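Local coordinates for dihydropteroate synthase (PDB 6PZ2), which catalyses a step of folate synthesis, the condensation of a dihydropterin diphosphate with p-aminobenzoate to give dihydropteroate, at residues A[228-240]-A[248-262]. Residues are numbered along the deposited sequence; the frame is centred on the assembly and turned at random.
With SO4 (sulfate ion), chain H; SO4 (sulfate ion), chain B.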
loop_
_atom_site.group_PDB
_atom_site.type_symbol
_atom_site.label_atom_id
_atom_site.label_comp_id
_atom_site.label_asym_id
_atom_site.label_seq_id
_atom_site.Cartn_x
_atom_site.Cartn_y
_atom_site.Cartn_z
ATOM N N LEU A 228 8.175 -6.750 2.007
ATOM C CA LEU A 228 7.323 -6.442 0.843
ATOM C C LEU A 228 6.158 -5.498 1.207
ATOM O O LEU A 228 5.820 -4.639 0.367
ATOM C CB LEU A 228 6.805 -7.766 0.270
ATOM C CG LEU A 228 5.876 -7.646 -0.935
ATOM C CD1 LEU A 228 6.447 -6.706 -1.986
ATOM C CD2 LEU A 228 5.616 -9.015 -1.520
ATOM N N GLU A 229 5.516 -5.608 2.384
ATOM C CA GLU A 229 4.323 -4.782 2.561
ATOM C C GLU A 229 4.762 -3.338 2.813
ATOM O O GLU A 229 4.057 -2.424 2.386
ATOM C CB GLU A 229 3.211 -5.242 3.517
ATOM C CG GLU A 229 3.442 -6.351 4.501
ATOM C CD GLU A 229 3.784 -7.746 4.021
ATOM O OE1 GLU A 229 2.971 -8.351 3.295
ATOM O OE2 GLU A 229 4.883 -8.206 4.410
ATOM N N GLY A 230 5.940 -3.111 3.381
ATOM C CA GLY A 230 6.482 -1.747 3.439
ATOM C C GLY A 230 6.726 -1.149 2.063
ATOM O O GLY A 230 6.453 0.033 1.802
ATOM N N THR A 231 7.272 -1.965 1.166
ATOM C CA THR A 231 7.583 -1.496 -0.159
ATOM C C THR A 231 6.269 -1.159 -0.877
ATOM O O THR A 231 6.130 -0.116 -1.548
ATOM C CB THR A 231 8.346 -2.581 -0.925
ATOM O OG1 THR A 231 9.570 -2.847 -0.231
ATOM C CG2 THR A 231 8.528 -2.209 -2.379
ATOM N N ILE A 232 5.295 -2.049 -0.708
ATOM C CA ILE A 232 3.963 -1.773 -1.299
ATOM C C ILE A 232 3.417 -0.457 -0.751
ATOM O O ILE A 232 2.907 0.352 -1.511
ATOM C CB ILE A 232 2.999 -2.953 -1.094
ATOM C CG1 ILE A 232 3.455 -4.131 -1.958
ATOM C CG2 ILE A 232 1.565 -2.551 -1.409
ATOM C CD1 ILE A 232 2.656 -5.371 -1.696
ATOM N N ALA A 233 3.642 -0.166 0.529
ATOM C CA ALA A 233 3.154 1.087 1.052
ATOM C C ALA A 233 3.809 2.261 0.315
ATOM O O ALA A 233 3.114 3.231 -0.066
ATOM C CB ALA A 233 3.400 1.165 2.540
ATOM N N THR A 234 5.127 2.183 0.093
ATOM C CA THR A 234 5.818 3.316 -0.550
ATOM C C THR A 234 5.449 3.403 -2.041
ATOM O O THR A 234 5.355 4.493 -2.601
ATOM C CB THR A 234 7.336 3.204 -0.375
ATOM O OG1 THR A 234 7.771 2.037 -1.064
ATOM C CG2 THR A 234 7.748 3.100 1.082
ATOM N N THR A 235 5.236 2.270 -2.682
ATOM C CA THR A 235 4.731 2.303 -4.059
ATOM C C THR A 235 3.428 3.101 -4.106
ATOM O O THR A 235 3.236 3.962 -4.960
ATOM C CB THR A 235 4.531 0.885 -4.592
ATOM O OG1 THR A 235 5.813 0.324 -4.858
ATOM C CG2 THR A 235 3.708 0.814 -5.862
ATOM N N VAL A 236 2.527 2.807 -3.189
ATOM C CA VAL A 236 1.150 3.364 -3.210
ATOM C C VAL A 236 1.175 4.874 -2.945
ATOM O O VAL A 236 0.555 5.669 -3.664
ATOM C CB VAL A 236 0.254 2.607 -2.202
ATOM C CG1 VAL A 236 -1.092 3.273 -1.957
ATOM C CG2 VAL A 236 0.030 1.188 -2.685
ATOM N N LEU A 237 1.908 5.259 -1.912
ATOM C CA LEU A 237 2.063 6.653 -1.545
ATOM C C LEU A 237 2.796 7.413 -2.653
ATOM O O LEU A 237 2.467 8.578 -2.946
ATOM C CB LEU A 237 2.837 6.732 -0.216
ATOM C CG LEU A 237 2.103 6.110 0.972
ATOM C CD1 LEU A 237 3.003 5.989 2.196
ATOM C CD2 LEU A 237 0.864 6.916 1.325
ATOM N N GLY A 238 3.802 6.758 -3.227
ATOM C CA GLY A 238 4.560 7.361 -4.301
ATOM C C GLY A 238 3.652 7.702 -5.457
ATOM O O GLY A 238 3.654 8.829 -5.957
ATOM N N ILE A 239 2.842 6.752 -5.871
ATOM C CA ILE A 239 1.970 7.016 -7.029
ATOM C C ILE A 239 1.058 8.191 -6.690
ATOM O O ILE A 239 0.886 9.083 -7.477
ATOM C CB ILE A 239 1.108 5.805 -7.398
ATOM C CG1 ILE A 239 1.984 4.646 -7.876
ATOM C CG2 ILE A 239 0.056 6.205 -8.439
ATOM C CD1 ILE A 239 1.310 3.290 -7.762
ATOM N N ARG A 240 0.530 8.238 -5.475
ATOM C CA ARG A 240 -0.364 9.328 -5.128
ATOM C C ARG A 240 0.402 10.651 -5.228
ATOM O O ARG A 240 -0.174 11.647 -5.659
ATOM C CB ARG A 240 -0.994 9.100 -3.751
ATOM C CG ARG A 240 -1.313 10.379 -2.996
ATOM C CD ARG A 240 -2.747 10.577 -2.564
ATOM N NE ARG A 240 -2.873 10.171 -1.189
ATOM C CZ ARG A 240 -3.832 10.544 -0.352
ATOM N NH1 ARG A 240 -4.453 9.606 0.343
ATOM N NH2 ARG A 240 -4.096 11.815 -0.130
ATOM N N VAL A 248 11.280 -2.236 -8.472
ATOM C CA VAL A 248 10.895 -3.215 -7.462
ATOM C C VAL A 248 11.507 -4.587 -7.747
ATOM O O VAL A 248 11.734 -4.942 -8.903
ATOM C CB VAL A 248 9.369 -3.342 -7.355
ATOM C CG1 VAL A 248 8.762 -2.051 -6.821
ATOM C CG2 VAL A 248 8.753 -3.745 -8.692
ATOM N N HIS A 249 11.770 -5.339 -6.669
ATOM C CA HIS A 249 12.062 -6.767 -6.793
ATOM C C HIS A 249 10.816 -7.625 -7.057
ATOM O O HIS A 249 10.938 -8.677 -7.654
ATOM C CB HIS A 249 12.698 -7.286 -5.513
ATOM C CG HIS A 249 13.960 -6.563 -5.217
ATOM N ND1 HIS A 249 13.978 -5.443 -4.405
ATOM C CD2 HIS A 249 15.229 -6.804 -5.611
ATOM C CE1 HIS A 249 15.223 -5.019 -4.324
ATOM N NE2 HIS A 249 16.017 -5.826 -5.063
ATOM N N ASP A 250 9.650 -7.255 -6.537
ATOM C CA ASP A 250 8.500 -8.130 -6.556
ATOM C C ASP A 250 7.490 -7.481 -7.498
ATOM O O ASP A 250 6.717 -6.585 -7.139
ATOM C CB ASP A 250 7.907 -8.334 -5.160
ATOM C CG ASP A 250 8.888 -8.903 -4.150
ATOM O OD1 ASP A 250 9.486 -8.132 -3.364
ATOM O OD2 ASP A 250 9.066 -10.114 -4.180
ATOM N N VAL A 251 7.518 -7.938 -8.716
ATOM C CA VAL A 251 6.829 -7.185 -9.737
ATOM C C VAL A 251 5.298 -7.318 -9.591
ATOM O O VAL A 251 4.570 -6.313 -9.657
ATOM C CB VAL A 251 7.352 -7.612 -11.119
ATOM C CG1 VAL A 251 6.429 -7.146 -12.253
ATOM C CG2 VAL A 251 8.778 -7.090 -11.312
ATOM N N TYR A 252 4.803 -8.535 -9.408
ATOM C CA TYR A 252 3.357 -8.808 -9.466
ATOM C C TYR A 252 2.619 -8.042 -8.354
ATOM O O TYR A 252 1.640 -7.307 -8.576
ATOM C CB TYR A 252 3.104 -10.308 -9.293
ATOM C CG TYR A 252 1.640 -10.665 -9.269
ATOM C CD1 TYR A 252 0.902 -10.615 -10.439
ATOM C CD2 TYR A 252 0.980 -10.965 -8.083
ATOM C CE1 TYR A 252 -0.451 -10.911 -10.436
ATOM C CE2 TYR A 252 -0.381 -11.246 -8.058
ATOM C CZ TYR A 252 -1.081 -11.245 -9.251
ATOM O OH TYR A 252 -2.415 -11.494 -9.303
ATOM N N GLU A 253 3.157 -8.183 -7.147
ATOM C CA GLU A 253 2.553 -7.604 -5.964
ATOM C C GLU A 253 2.540 -6.083 -6.095
ATOM O O GLU A 253 1.500 -5.450 -5.918
ATOM C CB GLU A 253 3.291 -8.072 -4.711
ATOM C CG GLU A 253 3.181 -9.565 -4.478
ATOM C CD GLU A 253 4.236 -10.411 -5.188
ATOM O OE1 GLU A 253 5.059 -9.881 -5.977
ATOM O OE2 GLU A 253 4.235 -11.616 -4.947
ATOM N N ASN A 254 3.656 -5.476 -6.483
ATOM C CA ASN A 254 3.639 -4.031 -6.637
ATOM C C ASN A 254 2.719 -3.623 -7.796
ATOM O O ASN A 254 2.082 -2.584 -7.703
ATOM C CB ASN A 254 5.036 -3.454 -6.823
ATOM C CG ASN A 254 5.821 -3.467 -5.525
ATOM O OD1 ASN A 254 5.657 -2.549 -4.724
ATOM N ND2 ASN A 254 6.652 -4.484 -5.348
ATOM N N LEU A 255 2.697 -4.358 -8.902
ATOM C CA LEU A 255 1.765 -3.972 -10.001
ATOM C C LEU A 255 0.304 -3.987 -9.514
ATOM O O LEU A 255 -0.456 -3.060 -9.846
ATOM C CB LEU A 255 1.939 -4.923 -11.186
ATOM C CG LEU A 255 1.022 -4.682 -12.388
ATOM C CD1 LEU A 255 1.144 -3.285 -12.959
ATOM C CD2 LEU A 255 1.319 -5.681 -13.490
ATOM N N MET A 256 -0.080 -5.020 -8.745
ATOM C CA MET A 256 -1.481 -5.132 -8.288
ATOM C C MET A 256 -1.829 -3.918 -7.417
ATOM O O MET A 256 -2.840 -3.277 -7.649
ATOM C CB MET A 256 -1.745 -6.426 -7.505
ATOM C CG MET A 256 -1.587 -7.694 -8.307
ATOM S SD MET A 256 -2.597 -7.641 -9.807
ATOM C CE MET A 256 -1.422 -7.316 -11.115
ATOM N N ALA A 257 -0.957 -3.524 -6.474
ATOM C CA ALA A 257 -1.181 -2.341 -5.645
ATOM C C ALA A 257 -1.225 -1.055 -6.486
ATOM O O ALA A 257 -2.005 -0.105 -6.215
ATOM C CB ALA A 257 -0.081 -2.276 -4.585
ATOM N N ALA A 258 -0.350 -0.988 -7.491
ATOM C CA ALA A 258 -0.287 0.172 -8.351
ATOM C C ALA A 258 -1.591 0.304 -9.148
ATOM O O ALA A 258 -2.055 1.399 -9.370
ATOM C CB ALA A 258 0.888 0.047 -9.302
ATOM N N ARG A 259 -2.153 -0.797 -9.604
ATOM C CA ARG A 259 -3.427 -0.708 -10.365
ATOM C C ARG A 259 -4.556 -0.200 -9.465
ATOM O O ARG A 259 -5.351 0.606 -9.895
ATOM C CB ARG A 259 -3.785 -2.083 -10.923
ATOM C CG ARG A 259 -2.882 -2.467 -12.082
ATOM C CD ARG A 259 -3.328 -3.750 -12.736
ATOM N NE ARG A 259 -2.529 -4.043 -13.905
ATOM C CZ ARG A 259 -2.557 -5.202 -14.558
ATOM N NH1 ARG A 259 -1.823 -5.358 -15.646
ATOM N NH2 ARG A 259 -3.340 -6.187 -14.143
ATOM N N MET A 260 -4.538 -0.586 -8.184
ATOM C CA MET A 260 -5.573 -0.175 -7.274
ATOM C C MET A 260 -5.409 1.323 -7.046
ATOM O O MET A 260 -6.365 2.073 -7.136
ATOM C CB MET A 260 -5.528 -0.963 -5.956
ATOM C CG MET A 260 -6.755 -0.735 -5.074
ATOM S SD MET A 260 -8.293 -1.290 -5.908
ATOM C CE MET A 260 -9.436 -0.011 -5.403
ATOM N N THR A 261 -4.170 1.763 -6.854
ATOM C CA THR A 261 -3.925 3.170 -6.646
ATOM C C THR A 261 -4.236 3.970 -7.919
ATOM O O THR A 261 -4.806 5.070 -7.855
ATOM C CB THR A 261 -2.477 3.384 -6.180
ATOM O OG1 THR A 261 -2.133 2.440 -5.160
ATOM C CG2 THR A 261 -2.275 4.794 -5.699
ATOM N N ASP A 262 -3.853 3.433 -9.073
ATOM C CA ASP A 262 -4.129 4.135 -10.345
ATOM C C ASP A 262 -5.645 4.346 -10.465
ATOM O O ASP A 262 -6.080 5.415 -10.876
ATOM C CB ASP A 262 -3.649 3.372 -11.595
ATOM C CG ASP A 262 -2.139 3.287 -11.767
ATOM O OD1 ASP A 262 -1.421 4.114 -11.128
ATOM O OD2 ASP A 262 -1.689 2.364 -12.497
HETATM S S SO4 H . -3.341 -8.668 -17.088
HETATM O O1 SO4 H . -2.950 -7.552 -17.987
HETATM O O2 SO4 H . -2.206 -9.120 -16.224
HETATM O O3 SO4 H . -4.461 -8.148 -16.272
HETATM O O4 SO4 H . -3.832 -9.826 -17.886
HETATM S S SO4 B . 18.826 -3.518 -5.292
HETATM O O1 SO4 B . 19.787 -3.228 -4.203
HETATM O O2 SO4 B . 19.335 -2.956 -6.562
HETATM O O3 SO4 B . 17.517 -2.907 -4.970
HETATM O O4 SO4 B . 18.665 -4.982 -5.430
#
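Leu228 spreads its two methyls over the start of helix 251-262: CD1 lies against Asp250, and CD2 touches Glu253 CG at 3.9 Å, the two side chains crossing at about a right angle. A branched leucine suits this place because its fork lets one methyl reach CB and OD1 of Asp250 while the other lies on the CB and CG methylenes of Glu253. Over the next two turns, Thr231, Ile232 and Thr235 join Leu228 to form the hole that receives Asn254 as a knob. Thr231 offers its methyl CG2, while Ile232 sends CG2 on to Ala257 CB, 3.6 Å away. Thr235 adds the polar grip: its OG1, held beside the backbone N (chi1 -73°), donates to Asn254 OD1 at 2.9 Å, from above the carbonyl plane. Asn254 ND2 in turn gives a nearly straight bond to Asp250 O (2.8 Å, 172°), in the plane of its own amide; this buried amide is thus held at both ends and its flip fixed. Val236 CG1 and CG2 each lie 3.5 Å from Thr261 OG1; that hydroxyl can sit among carbons because it donates back to Ala257 O. Ile239 closes the row, CD1 resting on the small Ala258 (CB at 3.6 Å) and CG2 on Thr261 and Asp262, whose carboxylate is held by Thr12 and Arg266. The segment axes approach to 9.2 Å and cross at -33°; strand 245-248 links the helices, the last helix-strand-helix unit of the TIM barrel of pterin-binding enzymes.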